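PDB 5FFJ: endonuclease and methylase LlaGI from Lactococcus lactis, which belongs to the Type ISP restriction-modification enzymes, which recognise, probably methylate and, in full-length form, cleave specific DNA; the nuclease is deleted here. Local coordinates for residues His735-Phe740 / Val846-Ile851. Residues are numbered along the deposited sequence; the frame is centred on the assembly and turned at random.
Sequences HILDPF and VPITAI
V846 meets H735 over one face of the imidazole: its CG1 methyl sits above the ring near ND1 and CG of H735, with CG2 farther out, about equally far from ND1 and CE1. With H735 CG anti to its own carbonyl carbon (chi1 -79°), the ring swings back beside the backbone N, and the two side chains cross at about a right angle. ND1 is also hydrogen-bonded to H777 on the neighbouring strand 776-780, whose ring meets that of H735.

From here the chains run as parallel strands, I736 opposite A850 and L737 opposite I851. The carbonyl of H735 takes two amides: H735 O is 3.0 Å from A850 N and equally far from T849 N, the latter tilted from the carbonyl plane. The next link is L737 N to A850 O, 2.9 Å, and straighter (166° at the hydrogen). CA-H...O contacts fill in between, I736 CA to A850 O at 3.3 Å and I851 CA to L737 O at 3.4 Å.

I736 and A850 share one face of the sheet. On the other, I848 comes across L737, its CD1 3.5 Å from L737 CD2, while I851 CG2 sits 3.5 Å from CG of the P739 ring. Helix 899-910 lies over this side, W906 against L737 and A907 against I851.

Trimming H735 to an alanine would probably deprive H777 of its bond to ND1 and V846 of the ring it rests on.

This is the central parallel pair of the Rossmann-like methyltransferase fold. Each strand runs on into a loop, with F740 touching P855 and P856, consistent with the cofactor-binding and catalytic loops of adenine-specific DNA methylases. Backbone bonds set the register and aliphatic contacts, with helix 899-910 over them, pack that face, so the contact probably fixes how those two loops emerge side by side.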
loop_
_atom_site.group_PDB
_atom_site.type_symbol
_atom_site.label_atom_id
_atom_site.label_comp_id
_atom_site.label_asym_id
_atom_site.label_seq_id
_atom_site.Cartn_x
_atom_site.Cartn_y
_atom_site.Cartn_z
ATOM N N HIS A 735 -2.907 28.988 20.595
ATOM C CA HIS A 735 -3.636 27.765 20.293
ATOM C C HIS A 735 -2.911 26.934 19.236
ATOM O O HIS A 735 -2.382 27.469 18.258
ATOM C CB HIS A 735 -5.059 28.100 19.836
ATOM C CG HIS A 735 -5.991 28.421 20.962
ATOM N ND1 HIS A 735 -7.097 27.644 21.253
ATOM C CD2 HIS A 735 -5.997 29.427 21.867
ATOM C CE1 HIS A 735 -7.736 28.159 22.284
ATOM N NE2 HIS A 735 -7.089 29.242 22.679
ATOM N N ILE A 736 -2.914 25.620 19.448
ATOM C CA ILE A 736 -2.149 24.681 18.638
ATOM C C ILE A 736 -3.071 23.664 17.980
ATOM O O ILE A 736 -3.783 22.927 18.665
ATOM C CB ILE A 736 -1.092 23.948 19.495
ATOM C CG1 ILE A 736 -0.004 24.941 19.917
ATOM C CG2 ILE A 736 -0.500 22.755 18.732
ATOM C CD1 ILE A 736 1.163 24.340 20.669
ATOM N N LEU A 737 -3.039 23.620 16.650
ATOM C CA LEU A 737 -3.830 22.662 15.888
ATOM C C LEU A 737 -2.927 21.634 15.216
ATOM O O LEU A 737 -1.879 21.972 14.661
ATOM C CB LEU A 737 -4.689 23.370 14.832
ATOM C CG LEU A 737 -5.633 22.468 14.022
ATOM C CD1 LEU A 737 -6.574 21.704 14.940
ATOM C CD2 LEU A 737 -6.436 23.268 13.002
ATOM N N ASP A 738 -3.339 20.373 15.299
ATOM C CA ASP A 738 -2.696 19.281 14.584
ATOM C C ASP A 738 -3.713 18.707 13.583
ATOM O O ASP A 738 -4.422 17.751 13.901
ATOM C CB ASP A 738 -2.189 18.219 15.578
ATOM C CG ASP A 738 -1.506 17.042 14.900
ATOM O OD1 ASP A 738 -1.280 17.098 13.674
ATOM O OD2 ASP A 738 -1.175 16.064 15.606
ATOM N N PRO A 739 -3.796 19.302 12.371
ATOM C CA PRO A 739 -4.872 18.991 11.416
ATOM C C PRO A 739 -4.915 17.542 10.947
ATOM O O PRO A 739 -5.947 17.109 10.437
ATOM C CB PRO A 739 -4.573 19.910 10.226
ATOM C CG PRO A 739 -3.661 20.949 10.741
ATOM C CD PRO A 739 -2.855 20.287 11.808
ATOM N N PHE A 740 -3.809 16.819 11.084
ATOM C CA PHE A 740 -3.748 15.419 10.675
ATOM C C PHE A 740 -3.081 14.606 11.779
ATOM O O PHE A 740 -1.955 14.123 11.640
ATOM C CB PHE A 740 -3.006 15.300 9.345
ATOM C CG PHE A 740 -3.246 16.471 8.428
ATOM C CD1 PHE A 740 -2.375 17.549 8.421
ATOM C CD2 PHE A 740 -4.360 16.511 7.604
ATOM C CE1 PHE A 740 -2.591 18.629 7.591
ATOM C CE2 PHE A 740 -4.586 17.594 6.775
ATOM C CZ PHE A 740 -3.700 18.655 6.770
ATOM N N VAL A 846 -11.391 30.004 17.175
ATOM C CA VAL A 846 -10.081 30.182 17.795
ATOM C C VAL A 846 -9.093 30.822 16.823
ATOM O O VAL A 846 -9.005 30.406 15.667
ATOM C CB VAL A 846 -9.511 28.834 18.286
ATOM C CG1 VAL A 846 -8.018 28.934 18.582
ATOM C CG2 VAL A 846 -10.267 28.361 19.513
ATOM N N PRO A 847 -8.346 31.838 17.287
ATOM C CA PRO A 847 -7.226 32.331 16.483
ATOM C C PRO A 847 -6.004 31.431 16.657
ATOM O O PRO A 847 -5.153 31.694 17.507
ATOM C CB PRO A 847 -6.985 33.733 17.044
ATOM C CG PRO A 847 -7.396 33.628 18.469
ATOM C CD PRO A 847 -8.541 32.646 18.506
ATOM N N ILE A 848 -5.938 30.369 15.859
ATOM C CA ILE A 848 -4.853 29.396 15.946
ATOM C C ILE A 848 -3.498 30.014 15.628
ATOM O O ILE A 848 -3.261 30.482 14.516
ATOM C CB ILE A 848 -5.096 28.215 14.995
ATOM C CG1 ILE A 848 -6.282 27.385 15.489
ATOM C CG2 ILE A 848 -3.846 27.338 14.897
ATOM C CD1 ILE A 848 -6.820 26.414 14.465
ATOM N N THR A 849 -2.600 29.966 16.607
ATOM C CA THR A 849 -1.309 30.635 16.515
ATOM C C THR A 849 -0.236 29.696 15.973
ATOM O O THR A 849 0.799 30.143 15.476
ATOM C CB THR A 849 -0.866 31.170 17.894
ATOM O OG1 THR A 849 -1.986 31.755 18.568
ATOM C CG2 THR A 849 0.236 32.209 17.751
ATOM N N ALA A 850 -0.489 28.394 16.069
ATOM C CA ALA A 850 0.470 27.398 15.607
ATOM C C ALA A 850 -0.222 26.178 15.005
ATOM O O ALA A 850 -1.104 25.583 15.626
ATOM C CB ALA A 850 1.370 26.974 16.749
ATOM N N ILE A 851 0.183 25.817 13.790
ATOM C CA ILE A 851 -0.287 24.594 13.148
ATOM C C ILE A 851 0.902 23.646 13.007
ATOM O O ILE A 851 1.972 24.040 12.544
ATOM C CB ILE A 851 -0.938 24.877 11.779
ATOM C CG1 ILE A 851 -2.069 25.898 11.954
ATOM C CG2 ILE A 851 -1.469 23.583 11.163
ATOM C CD1 ILE A 851 -2.855 26.206 10.695
#